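Local atomic coordinates of PATF (Prochloron didemni, PDB entry 4BG2), a protein that is related to cyanobactin prenyltransferases and is probably involved in patellamide biosynthesis. Residues 78-83 with 101-106; 84-89 with 132-137; 151-156 with 174-179; 155-160 with 188-193; 179-182 with 186-189. All blocks are in the same frame, centred on the assembly; numbering follows the deposited sequence.

Interaction 1. Residues 78-83 with 101-106; sequences ESLTHA and DSFDRF
L80 lays its CD2 methyl obliquely against the far end of the F103 ring, the shortest separation being 3.6 Å between L80 CD2 and F103 CZ. The neighbouring ring atom F103 CE2 is also met, at 4.2 Å from L80 CD2, which shows that the methyl sits beside the CZ–CE2 end of the phenyl group rather than over its centre. L80 and F103 run past one another, head to tail. One turn further along helix 79-91, A83 adds its only side-chain carbon to the same end of the ring. A83 CB is 4.0 Å from F103 CZ and equally far from F103 CE2, again an oblique approach.

The long phenylalanine is what bridges the two helices. CG of F103 is anti to the backbone N (chi1 -176°), and CB leaves the backbone in the direction of helix 79-91, which carries CZ across a gap whose nearest CA pair, A83 and F103, is 9.8 Å apart. L80 does not start out toward helix 101-110; its branched end makes up the difference.

Both helices lie on the outside of the β-barrel. The same phenyl ring meets F178 edge-to-face and touches L136 and I138, while A83 and L80 touch N119 of strand 116-124, placing the contact between two outer helices and the strands beneath them. No hydrogen bond crosses the helix pair. With only carbon atoms meeting and all three residues buried, the pairing depends on the fit of aliphatic groups to one aromatic end and on exclusion of water.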
# COMPACT_ATOMS: atom_id res chain seq x y z
N GLU A 78 4.82 10.04 -15.83
CA GLU A 78 5.44 8.89 -16.51
C GLU A 78 5.31 7.58 -15.74
O GLU A 78 5.30 6.50 -16.34
CB GLU A 78 6.89 9.15 -16.94
CG GLU A 78 7.91 9.51 -15.86
CD GLU A 78 8.02 10.99 -15.55
OE1 GLU A 78 7.23 11.81 -16.11
OE2 GLU A 78 8.92 11.31 -14.75
N SER A 79 5.18 7.66 -14.42
CA SER A 79 4.93 6.46 -13.62
C SER A 79 3.66 5.72 -14.07
O SER A 79 3.54 4.50 -13.86
CB SER A 79 4.84 6.81 -12.13
OG SER A 79 3.84 7.79 -11.88
N LEU A 80 2.70 6.42 -14.67
CA LEU A 80 1.50 5.78 -15.18
C LEU A 80 1.77 4.72 -16.26
O LEU A 80 1.07 3.72 -16.35
CB LEU A 80 0.49 6.81 -15.73
CG LEU A 80 -0.23 7.70 -14.69
CD1 LEU A 80 -0.90 8.88 -15.40
CD2 LEU A 80 -1.22 6.92 -13.87
N THR A 81 2.79 4.91 -17.06
CA THR A 81 3.03 3.98 -18.15
C THR A 81 3.25 2.58 -17.60
O THR A 81 2.79 1.61 -18.18
CB THR A 81 4.23 4.40 -18.99
OG1 THR A 81 5.38 4.56 -18.15
CG2 THR A 81 3.93 5.69 -19.70
N HIS A 82 3.91 2.47 -16.45
CA HIS A 82 4.12 1.16 -15.82
C HIS A 82 2.81 0.51 -15.43
O HIS A 82 2.63 -0.69 -15.58
CB HIS A 82 5.06 1.30 -14.61
CG HIS A 82 6.43 1.77 -14.97
ND1 HIS A 82 7.26 1.05 -15.81
CD2 HIS A 82 7.09 2.91 -14.68
CE1 HIS A 82 8.38 1.72 -16.00
NE2 HIS A 82 8.31 2.85 -15.31
N ALA A 83 1.90 1.31 -14.90
CA ALA A 83 0.59 0.82 -14.49
C ALA A 83 -0.20 0.32 -15.69
O ALA A 83 -0.72 -0.79 -15.69
CB ALA A 83 -0.18 1.91 -13.79
N ASP A 101 -12.11 1.54 -14.78
CA ASP A 101 -12.78 2.82 -14.95
C ASP A 101 -12.30 3.89 -13.95
O ASP A 101 -11.91 4.96 -14.37
CB ASP A 101 -14.31 2.66 -14.93
CG ASP A 101 -14.84 1.93 -16.17
OD1 ASP A 101 -14.02 1.57 -17.07
OD2 ASP A 101 -16.07 1.70 -16.26
N SER A 102 -12.29 3.58 -12.64
CA SER A 102 -11.93 4.61 -11.64
C SER A 102 -10.52 5.08 -11.80
O SER A 102 -10.25 6.29 -11.80
CB SER A 102 -12.10 4.09 -10.22
OG SER A 102 -13.46 3.87 -9.93
N PHE A 103 -9.59 4.14 -11.94
CA PHE A 103 -8.19 4.51 -12.16
C PHE A 103 -7.96 5.32 -13.46
O PHE A 103 -7.23 6.32 -13.47
CB PHE A 103 -7.30 3.27 -12.16
CG PHE A 103 -5.85 3.58 -12.27
CD1 PHE A 103 -5.16 4.14 -11.20
CD2 PHE A 103 -5.15 3.32 -13.44
CE1 PHE A 103 -3.82 4.47 -11.29
CE2 PHE A 103 -3.81 3.64 -13.54
CZ PHE A 103 -3.15 4.21 -12.46
N ASP A 104 -8.57 4.88 -14.56
CA ASP A 104 -8.48 5.62 -15.82
C ASP A 104 -9.02 7.05 -15.70
O ASP A 104 -8.41 7.98 -16.18
CB ASP A 104 -9.24 4.91 -16.93
CG ASP A 104 -8.54 3.69 -17.43
OD1 ASP A 104 -7.31 3.57 -17.20
OD2 ASP A 104 -9.21 2.85 -18.06
N ARG A 105 -10.15 7.21 -15.03
CA ARG A 105 -10.74 8.53 -14.86
C ARG A 105 -9.86 9.41 -13.96
O ARG A 105 -9.69 10.60 -14.23
CB ARG A 105 -12.16 8.43 -14.32
CG ARG A 105 -13.14 7.99 -15.39
CD ARG A 105 -14.40 7.40 -14.79
NE ARG A 105 -15.19 8.40 -14.08
CZ ARG A 105 -16.22 8.13 -13.27
NH1 ARG A 105 -16.61 6.88 -13.02
NH2 ARG A 105 -16.85 9.13 -12.68
N PHE A 106 -9.24 8.84 -12.93
CA PHE A 106 -8.39 9.64 -12.05
C PHE A 106 -7.13 10.04 -12.80
O PHE A 106 -6.70 11.21 -12.75
CB PHE A 106 -8.03 8.90 -10.76
CG PHE A 106 -7.21 9.73 -9.82
CD1 PHE A 106 -5.86 9.84 -9.99
CD2 PHE A 106 -7.81 10.44 -8.81
CE1 PHE A 106 -5.10 10.62 -9.16
CE2 PHE A 106 -7.05 11.22 -7.96
CZ PHE A 106 -5.69 11.32 -8.14

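Interaction 2. Residues 84-89 with 132-137; sequences FKLLDK and SSVMLY
L86 and L87 of helix 84-89 meet V134 on a barrel strand in a helix-on-sheet packing that belongs to the outer layer of the αββα (ABBA) barrel, the fold of many aromatic prenyltransferases. The helix runs almost antiparallel to strand 133-137, with 169° between the two directions, and the short axes come within 10.4 Å of each other. That spacing is filled by one layer of aliphatic side chains.

The two leucines approach the valine differently. The ends of L86 and V134 meet head-on, with L86 CD2 4.2 Å from V134 CG1. L87 crosses V134 at a slant and comes slightly closer, its CD2 lying 4.0 Å from V134 CG1. Their first torsions explain how adjacent residues on a helix converge on one methyl. In L86, CG is anti to the backbone N (chi1 179°) and continues a CB that already heads for the strand; in L87, CG is anti to the carbonyl carbon (chi1 -68°), and this brings the branched end nearer than its CB direction alone would suggest.

On the strand, V134 and L136 send their side chains to the helix, whereas the selenomethionine M135 between them points away, where it touches E179 and H124. L87 also touches L180 on the adjoining strand, which extends the apolar layer past these two segments. V134 CG1 is the focus, with both leucines touching it. The other branch of L87 makes a looser meeting with the second strand residue, CD1 of L87 standing 4.4 Å from CD1 of L136.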
# COMPACT_ATOMS: atom_id res chain seq x y z
N PHE A 84 -0.28 1.14 -16.72
CA PHE A 84 -1.04 0.78 -17.91
C PHE A 84 -0.47 -0.45 -18.60
O PHE A 84 -1.22 -1.31 -19.01
CB PHE A 84 -1.14 1.97 -18.88
CG PHE A 84 -1.96 3.12 -18.34
CD1 PHE A 84 -3.21 2.91 -17.76
CD2 PHE A 84 -1.50 4.41 -18.42
CE1 PHE A 84 -3.97 3.96 -17.28
CE2 PHE A 84 -2.25 5.47 -17.95
CZ PHE A 84 -3.48 5.24 -17.36
N LYS A 85 0.86 -0.54 -18.73
CA LYS A 85 1.48 -1.76 -19.28
C LYS A 85 1.11 -3.00 -18.50
O LYS A 85 0.84 -4.04 -19.08
CB LYS A 85 3.00 -1.67 -19.24
CG LYS A 85 3.66 -0.92 -20.38
CD LYS A 85 5.12 -0.66 -20.01
CE LYS A 85 6.02 -0.48 -21.21
NZ LYS A 85 5.49 0.57 -22.12
N LEU A 86 1.13 -2.89 -17.17
CA LEU A 86 0.82 -4.03 -16.30
C LEU A 86 -0.62 -4.45 -16.47
O LEU A 86 -0.91 -5.65 -16.64
CB LEU A 86 1.09 -3.67 -14.83
CG LEU A 86 0.80 -4.77 -13.81
CD1 LEU A 86 1.67 -5.97 -14.10
CD2 LEU A 86 1.00 -4.26 -12.38
N LEU A 87 -1.53 -3.48 -16.44
CA LEU A 87 -2.94 -3.74 -16.64
C LEU A 87 -3.22 -4.39 -18.00
O LEU A 87 -4.05 -5.28 -18.08
CB LEU A 87 -3.76 -2.46 -16.48
CG LEU A 87 -3.83 -1.83 -15.08
CD1 LEU A 87 -4.48 -0.47 -15.16
CD2 LEU A 87 -4.58 -2.70 -14.10
N ASP A 88 -2.55 -3.93 -19.05
CA ASP A 88 -2.69 -4.53 -20.39
C ASP A 88 -2.25 -5.99 -20.38
O ASP A 88 -2.96 -6.84 -20.89
CB ASP A 88 -1.89 -3.76 -21.45
CG ASP A 88 -2.53 -2.43 -21.82
OD1 ASP A 88 -3.71 -2.18 -21.46
OD2 ASP A 88 -1.85 -1.60 -22.47
N LYS A 89 -1.11 -6.28 -19.78
CA LYS A 89 -0.68 -7.67 -19.69
C LYS A 89 -1.66 -8.55 -18.88
O LYS A 89 -1.99 -9.66 -19.28
CB LYS A 89 0.75 -7.75 -19.13
CG LYS A 89 1.73 -7.00 -20.02
CD LYS A 89 3.11 -7.63 -20.16
CE LYS A 89 3.64 -7.41 -21.57
NZ LYS A 89 4.87 -8.22 -21.76
N SER A 132 -7.41 -12.30 -6.65
CA SER A 132 -6.16 -11.58 -6.77
C SER A 132 -6.43 -10.23 -7.36
O SER A 132 -7.50 -10.00 -7.90
CB SER A 132 -5.18 -12.40 -7.63
OG SER A 132 -4.89 -13.61 -6.94
N SER A 133 -5.49 -9.31 -7.22
CA SER A 133 -5.73 -7.96 -7.66
C SER A 133 -4.47 -7.29 -8.12
O SER A 133 -3.35 -7.71 -7.77
CB SER A 133 -6.36 -7.14 -6.50
OG SER A 133 -5.42 -7.04 -5.43
N VAL A 134 -4.66 -6.21 -8.88
CA VAL A 134 -3.61 -5.21 -9.10
C VAL A 134 -3.91 -4.08 -8.09
O VAL A 134 -5.08 -3.73 -7.85
CB VAL A 134 -3.61 -4.68 -10.55
CG1 VAL A 134 -2.71 -3.47 -10.69
CG2 VAL A 134 -3.12 -5.76 -11.48
N MSE A 135 -2.85 -3.57 -7.47
CA MSE A 135 -2.97 -2.52 -6.47
C MSE A 135 -2.14 -1.37 -6.95
O MSE A 135 -0.97 -1.52 -7.32
CB MSE A 135 -2.45 -3.04 -5.12
CG MSE A 135 -2.59 -2.01 -4.00
SE MSE A 135 -4.44 -1.98 -3.33
CE MSE A 135 -4.82 -0.10 -3.66
N LEU A 136 -2.75 -0.20 -6.98
CA LEU A 136 -2.08 0.99 -7.46
C LEU A 136 -2.32 2.11 -6.46
O LEU A 136 -3.45 2.46 -6.17
CB LEU A 136 -2.64 1.41 -8.82
CG LEU A 136 -2.61 0.33 -9.91
CD1 LEU A 136 -3.48 0.71 -11.09
CD2 LEU A 136 -1.21 0.05 -10.42
N TYR A 137 -1.23 2.71 -5.97
CA TYR A 137 -1.35 3.81 -5.05
C TYR A 137 -0.85 5.07 -5.74
O TYR A 137 0.18 5.05 -6.38
CB TYR A 137 -0.52 3.55 -3.79
CG TYR A 137 -1.11 2.51 -2.87
CD1 TYR A 137 -2.24 2.79 -2.12
CD2 TYR A 137 -0.52 1.25 -2.73
CE1 TYR A 137 -2.79 1.86 -1.26
CE2 TYR A 137 -1.07 0.30 -1.86
CZ TYR A 137 -2.21 0.63 -1.13
OH TYR A 137 -2.77 -0.27 -0.28

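Interaction 3. Residues 151-156 with 174-179; sequences RTALVL and MVIGFE
A153 presents its CB to the end of I176, and this aliphatic meeting is the tighter of two contacts between helix 151-156 and strand 174-179. The CB of A153 is 3.7 Å from I176 CD1. It is also 3.9 Å from I176 CG2, the other methyl of the isoleucine, which means that the small alanine group faces both branches at once. I176 achieves this with CG1 anti to the carbonyl carbon and beside the backbone N (chi1 -60°), leaving CG2 anti to that N; both methyls then face the alanine CB from the strand side. The CA atoms of A153 and I176 are 7.2 Å apart, a close separation for a helix lying on a sheet and one that a residue with a single side-chain carbon permits.

The second contact joins an aliphatic group to an aromatic one. L156, one turn along the helix, brings CD1 to the rim of F178 near the plane of the ring, with 4.4 Å between L156 CD1 and F178 CE2. This is an edge approach at long range and adds less than the alanine. F106 of helix 101-110 touches I176 and L156.

No hydrogen bond crosses the pair; T152 OG1 bonds to H110 NE2 instead, and E179 points to the inner side of the strand. The contact thus sets outer helix 147-157 against strand 173-181 of a closed antiparallel barrel, as in the ABBA fold of prenyltransferases, with E179 on the inner side of the wall.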
# COMPACT_ATOMS: atom_id res chain seq x y z
N ARG A 151 -11.13 15.25 -4.02
CA ARG A 151 -12.52 15.30 -4.52
C ARG A 151 -12.80 14.29 -5.61
O ARG A 151 -13.79 13.56 -5.55
CB ARG A 151 -12.88 16.67 -5.09
CG ARG A 151 -13.31 17.65 -4.03
CD ARG A 151 -13.92 18.90 -4.62
NE ARG A 151 -14.52 19.65 -3.52
CZ ARG A 151 -13.86 20.51 -2.75
NH1 ARG A 151 -12.59 20.80 -3.01
NH2 ARG A 151 -14.50 21.10 -1.75
N THR A 152 -11.93 14.25 -6.61
CA THR A 152 -12.05 13.29 -7.69
C THR A 152 -12.11 11.86 -7.14
O THR A 152 -13.01 11.10 -7.49
CB THR A 152 -10.87 13.39 -8.64
OG1 THR A 152 -10.76 14.74 -9.14
CG2 THR A 152 -11.03 12.41 -9.81
N ALA A 153 -11.18 11.52 -6.24
CA ALA A 153 -11.17 10.18 -5.60
C ALA A 153 -12.46 9.90 -4.84
O ALA A 153 -13.04 8.81 -4.94
CB ALA A 153 -9.97 10.03 -4.67
N LEU A 154 -12.91 10.90 -4.08
CA LEU A 154 -14.14 10.78 -3.29
C LEU A 154 -15.36 10.54 -4.18
O LEU A 154 -16.22 9.73 -3.85
CB LEU A 154 -14.35 12.06 -2.47
CG LEU A 154 -15.14 12.02 -1.18
CD1 LEU A 154 -14.56 11.05 -0.16
CD2 LEU A 154 -15.19 13.43 -0.59
N VAL A 155 -15.44 11.24 -5.29
CA VAL A 155 -16.49 11.02 -6.29
C VAL A 155 -16.43 9.61 -6.87
O VAL A 155 -17.44 8.94 -6.97
CB VAL A 155 -16.38 12.03 -7.45
CG1 VAL A 155 -17.19 11.57 -8.66
CG2 VAL A 155 -16.82 13.40 -6.98
N LEU A 156 -15.24 9.15 -7.24
CA LEU A 156 -15.08 7.80 -7.79
C LEU A 156 -15.39 6.75 -6.73
O LEU A 156 -15.90 5.69 -7.06
CB LEU A 156 -13.67 7.60 -8.35
CG LEU A 156 -13.26 8.56 -9.47
CD1 LEU A 156 -11.80 8.35 -9.86
CD2 LEU A 156 -14.20 8.41 -10.66
N MSE A 174 -3.37 11.81 1.66
CA MSE A 174 -2.02 11.85 1.12
C MSE A 174 -1.74 10.68 0.19
O MSE A 174 -0.79 10.70 -0.55
CB MSE A 174 -1.04 11.82 2.28
CG MSE A 174 0.15 12.74 2.08
SE MSE A 174 1.22 12.62 3.76
CE MSE A 174 2.03 10.86 3.36
N VAL A 175 -2.56 9.64 0.27
CA VAL A 175 -2.45 8.49 -0.61
C VAL A 175 -3.85 8.13 -1.10
O VAL A 175 -4.81 8.15 -0.33
CB VAL A 175 -1.86 7.24 0.10
CG1 VAL A 175 -1.47 6.19 -0.92
CG2 VAL A 175 -0.66 7.56 0.96
N ILE A 176 -3.96 7.75 -2.36
CA ILE A 176 -5.18 7.19 -2.92
C ILE A 176 -4.88 5.81 -3.51
O ILE A 176 -3.97 5.66 -4.32
CB ILE A 176 -5.78 8.10 -3.99
CG1 ILE A 176 -6.09 9.47 -3.39
CG2 ILE A 176 -7.02 7.47 -4.59
CD1 ILE A 176 -6.27 10.56 -4.44
N GLY A 177 -5.63 4.80 -3.06
CA GLY A 177 -5.48 3.42 -3.50
C GLY A 177 -6.57 3.03 -4.49
O GLY A 177 -7.72 3.42 -4.34
N PHE A 178 -6.17 2.29 -5.52
CA PHE A 178 -7.12 1.70 -6.46
C PHE A 178 -6.81 0.23 -6.49
O PHE A 178 -5.69 -0.15 -6.85
CB PHE A 178 -6.89 2.29 -7.86
CG PHE A 178 -7.19 3.75 -7.94
CD1 PHE A 178 -6.19 4.69 -7.68
CD2 PHE A 178 -8.46 4.21 -8.28
CE1 PHE A 178 -6.45 6.03 -7.79
CE2 PHE A 178 -8.72 5.56 -8.39
CZ PHE A 178 -7.72 6.47 -8.14
N GLU A 179 -7.76 -0.60 -6.08
CA GLU A 179 -7.57 -2.04 -6.09
C GLU A 179 -8.46 -2.64 -7.15
O GLU A 179 -9.66 -2.43 -7.14
CB GLU A 179 -7.84 -2.71 -4.73
CG GLU A 179 -7.47 -4.19 -4.75
CD GLU A 179 -7.13 -4.77 -3.37
OE1 GLU A 179 -7.59 -4.20 -2.36
OE2 GLU A 179 -6.37 -5.75 -3.29

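Interaction 4. Residues 155-160 with 188-193; sequences VLDGGR and VDLGPC
An Asx turn at the C-terminal end of helix 147-157, built on D157, meets V188 and L190 on the outer side of a barrel strand. The turn is closed by G159 N, which donates to D157 OD2 at 3.0 Å and reaches it from above the carboxylate plane, 64° out of it. G158, the residue between, has a positive phi of 67°, which favours glycine.

The apolar part of D157 does the packing. Its CB lies 4.1 Å from V188 CB and 4.0 Å from L190 CD1, while L156 CB stands farther off, at 4.4 Å from V188 CG2. CG of D157 is anti to the backbone N (chi1 170°), which brings D157 OD1 to 3.4 Å from V188 O. Both are acceptors and do not bond; OD1 bonds instead to K236 N, S235 OG and a water, and OD2 to Y161 OH.

Replacing D157 with a leucine removes the acceptors, and the amides of G159 and K236 would probably lose their side-chain partner while the turn after the helix became free to shift. The water links the two segments: it donates to D157 OD1 at 2.7 Å and accepts from V188 N at 3.0 Å.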
# COMPACT_ATOMS: atom_id res chain seq x y z
N VAL A 155 -15.44 11.24 -5.29
CA VAL A 155 -16.49 11.02 -6.29
C VAL A 155 -16.43 9.61 -6.87
O VAL A 155 -17.44 8.94 -6.97
CB VAL A 155 -16.38 12.03 -7.45
CG1 VAL A 155 -17.19 11.57 -8.66
CG2 VAL A 155 -16.82 13.40 -6.98
N LEU A 156 -15.24 9.15 -7.24
CA LEU A 156 -15.08 7.80 -7.79
C LEU A 156 -15.39 6.75 -6.73
O LEU A 156 -15.90 5.69 -7.06
CB LEU A 156 -13.67 7.60 -8.35
CG LEU A 156 -13.26 8.56 -9.47
CD1 LEU A 156 -11.80 8.35 -9.86
CD2 LEU A 156 -14.20 8.41 -10.66
N ASP A 157 -15.07 7.04 -5.47
CA ASP A 157 -15.40 6.12 -4.38
C ASP A 157 -16.91 6.10 -4.18
O ASP A 157 -17.49 5.04 -3.99
CB ASP A 157 -14.71 6.55 -3.09
CG ASP A 157 -15.20 5.79 -1.88
OD1 ASP A 157 -14.95 4.56 -1.80
OD2 ASP A 157 -15.79 6.42 -0.98
N GLY A 158 -17.52 7.28 -4.19
CA GLY A 158 -18.96 7.43 -4.03
C GLY A 158 -19.51 7.05 -2.66
O GLY A 158 -20.70 6.83 -2.52
N GLY A 159 -18.65 6.96 -1.65
CA GLY A 159 -19.10 6.72 -0.29
C GLY A 159 -19.76 7.97 0.25
O GLY A 159 -19.62 9.03 -0.32
N ARG A 160 -20.52 7.83 1.32
CA ARG A 160 -21.16 8.98 1.97
C ARG A 160 -20.62 9.08 3.38
O ARG A 160 -20.84 8.19 4.18
CB ARG A 160 -22.67 8.80 2.05
CG ARG A 160 -23.43 8.95 0.74
CD ARG A 160 -24.77 8.22 0.83
NE ARG A 160 -25.24 7.67 -0.44
CZ ARG A 160 -24.70 6.62 -1.06
NH1 ARG A 160 -23.64 6.00 -0.55
NH2 ARG A 160 -25.22 6.20 -2.21
N VAL A 188 -11.71 1.98 -4.40
CA VAL A 188 -10.95 3.18 -4.23
C VAL A 188 -10.81 3.39 -2.70
O VAL A 188 -11.80 3.41 -1.98
CB VAL A 188 -11.66 4.40 -4.88
CG1 VAL A 188 -10.86 5.66 -4.71
CG2 VAL A 188 -11.92 4.15 -6.35
N ASP A 189 -9.57 3.55 -2.25
CA ASP A 189 -9.24 3.81 -0.86
C ASP A 189 -8.75 5.26 -0.75
O ASP A 189 -7.84 5.66 -1.44
CB ASP A 189 -8.12 2.87 -0.40
CG ASP A 189 -8.63 1.52 0.09
OD1 ASP A 189 -9.85 1.37 0.36
OD2 ASP A 189 -7.82 0.58 0.20
N LEU A 190 -9.37 6.05 0.14
CA LEU A 190 -8.87 7.39 0.49
C LEU A 190 -8.07 7.35 1.77
O LEU A 190 -8.54 6.83 2.78
CB LEU A 190 -10.01 8.39 0.62
CG LEU A 190 -10.35 9.02 -0.74
CD1 LEU A 190 -11.43 8.18 -1.40
CD2 LEU A 190 -10.75 10.48 -0.63
N GLY A 191 -6.86 7.88 1.70
CA GLY A 191 -5.84 7.62 2.72
C GLY A 191 -5.33 8.87 3.37
O GLY A 191 -4.23 9.32 3.07
N PRO A 192 -6.13 9.47 4.25
CA PRO A 192 -5.60 10.53 5.07
C PRO A 192 -4.48 10.03 5.98
O PRO A 192 -4.54 8.90 6.49
CB PRO A 192 -6.81 11.00 5.89
CG PRO A 192 -7.69 9.83 5.94
CD PRO A 192 -7.54 9.21 4.56
N CYS A 193 -3.46 10.86 6.16
CA CYS A 193 -2.31 10.53 7.00
C CYS A 193 -1.98 11.67 7.96
O CYS A 193 -2.30 12.82 7.69
CB CYS A 193 -1.09 10.28 6.13
SG CYS A 193 -1.26 8.83 5.09
O HOH W 1 -14.51 2.30 -3.30

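Interaction 5. Residues 179-182 with 186-189; sequences ELFF and SRVD
E179 starts with CG anti to its N (chi1 -173°) and runs on extended, whereas R187, beginning likewise, bends at chi3 (72°); the two chains run alongside each other in one direction, and their charged ends meet. The guanidinium grips E179 OE1 end-on, R187 NH1 at 2.7 Å and R187 NH2 at 2.8 Å, both bonds bent. The carboxylate stands 78° from the guanidinium plane. Toward D189 the grip is side-on and nearly straight: R187 NE to D189 OD1 is 3.0 Å, and R187 NH2 to D189 OD2 is 2.8 Å. NH2 is therefore shared between two acids in a salt-bridge network.

A lysine in place of R187 would probably lose the flat, two-nitrogen grip on both acids, leaving their carboxylates freer to turn. F181 lends a ring edge, CE2 lying 3.8 Å from R187 NH1, and its face rests on E179 CG.

E179 N to R187 O and R187 N to E179 O, both 2.9 Å, make an antiparallel hydrogen-bonded pair. The network lies on the inner side of hairpin 173-181/186-194. R238 makes a second salt bridge to D189 OD2, so two arginines share that acid; strand 133-140 flanks through S133, which bonds E179 OE2, and L180 turns outward to helix 79-91.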
# COMPACT_ATOMS: atom_id res chain seq x y z
N GLU A 179 -7.76 -0.60 -6.08
CA GLU A 179 -7.57 -2.04 -6.09
C GLU A 179 -8.46 -2.64 -7.15
O GLU A 179 -9.66 -2.43 -7.14
CB GLU A 179 -7.84 -2.71 -4.73
CG GLU A 179 -7.47 -4.19 -4.75
CD GLU A 179 -7.13 -4.77 -3.37
OE1 GLU A 179 -7.59 -4.20 -2.36
OE2 GLU A 179 -6.37 -5.75 -3.29
N LEU A 180 -7.86 -3.38 -8.07
CA LEU A 180 -8.57 -3.95 -9.20
C LEU A 180 -8.52 -5.45 -9.16
O LEU A 180 -7.53 -6.06 -9.54
CB LEU A 180 -7.96 -3.45 -10.51
CG LEU A 180 -8.05 -1.93 -10.76
CD1 LEU A 180 -7.12 -1.15 -9.86
CD2 LEU A 180 -7.70 -1.62 -12.20
N PHE A 181 -9.61 -6.06 -8.71
CA PHE A 181 -9.69 -7.49 -8.59
C PHE A 181 -9.96 -8.14 -9.94
O PHE A 181 -10.61 -7.56 -10.83
CB PHE A 181 -10.76 -7.88 -7.59
CG PHE A 181 -10.47 -7.47 -6.17
CD1 PHE A 181 -9.69 -8.27 -5.35
CD2 PHE A 181 -11.00 -6.30 -5.64
CE1 PHE A 181 -9.46 -7.93 -4.03
CE2 PHE A 181 -10.78 -5.95 -4.32
CZ PHE A 181 -9.99 -6.76 -3.51
N PHE A 182 -9.51 -9.38 -10.07
CA PHE A 182 -9.56 -10.09 -11.35
C PHE A 182 -10.93 -10.67 -11.67
O PHE A 182 -11.13 -11.18 -12.76
CB PHE A 182 -8.50 -11.18 -11.40
CG PHE A 182 -7.09 -10.67 -11.30
CD1 PHE A 182 -6.80 -9.33 -11.43
CD2 PHE A 182 -6.06 -11.54 -11.09
CE1 PHE A 182 -5.51 -8.85 -11.33
CE2 PHE A 182 -4.76 -11.09 -11.02
CZ PHE A 182 -4.48 -9.74 -11.13
N SER A 186 -13.70 -3.52 -8.22
CA SER A 186 -12.68 -2.51 -8.02
C SER A 186 -13.02 -1.69 -6.79
O SER A 186 -14.18 -1.62 -6.41
CB SER A 186 -12.53 -1.64 -9.27
OG SER A 186 -13.70 -0.83 -9.45
N ARG A 187 -12.01 -1.10 -6.17
CA ARG A 187 -12.20 -0.29 -4.99
C ARG A 187 -11.26 0.90 -5.03
O ARG A 187 -10.17 0.85 -5.59
CB ARG A 187 -11.94 -1.12 -3.71
CG ARG A 187 -12.41 -0.47 -2.42
CD ARG A 187 -12.04 -1.29 -1.16
NE ARG A 187 -10.61 -1.19 -0.93
CZ ARG A 187 -9.73 -2.15 -1.20
NH1 ARG A 187 -10.10 -3.35 -1.64
NH2 ARG A 187 -8.44 -1.90 -1.01
N VAL A 188 -11.71 1.98 -4.40
CA VAL A 188 -10.95 3.18 -4.23
C VAL A 188 -10.81 3.39 -2.70
O VAL A 188 -11.80 3.41 -1.98
CB VAL A 188 -11.66 4.40 -4.88
CG1 VAL A 188 -10.86 5.66 -4.71
CG2 VAL A 188 -11.92 4.15 -6.35
N ASP A 189 -9.57 3.55 -2.25
CA ASP A 189 -9.24 3.81 -0.86
C ASP A 189 -8.75 5.26 -0.75
O ASP A 189 -7.84 5.66 -1.44
CB ASP A 189 -8.12 2.87 -0.40
CG ASP A 189 -8.63 1.52 0.09
OD1 ASP A 189 -9.85 1.37 0.36
OD2 ASP A 189 -7.82 0.58 0.20

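How the interactions relate
Interactions 1 to 4 are buried contacts on the outer side of the barrel wall and are mainly apolar; interaction 5, partly buried, lies within the wall and brings charge to its inner side. Interactions 1 and 2 use successive parts of helix 79-91, the first against another helix, the second against a strand. Interactions 3 and 4 share helix 147-157, with centres about 5 Å apart, and reach neighbouring strands; a buried carboxylate and a water enter where that helix ends. Strands 173-181 and 186-194, reached separately by interactions 3 and 4, are paired directly by interaction 5. F103 and L136 join interactions 1 and 2, while S133 and E179 link interactions 2 and 5.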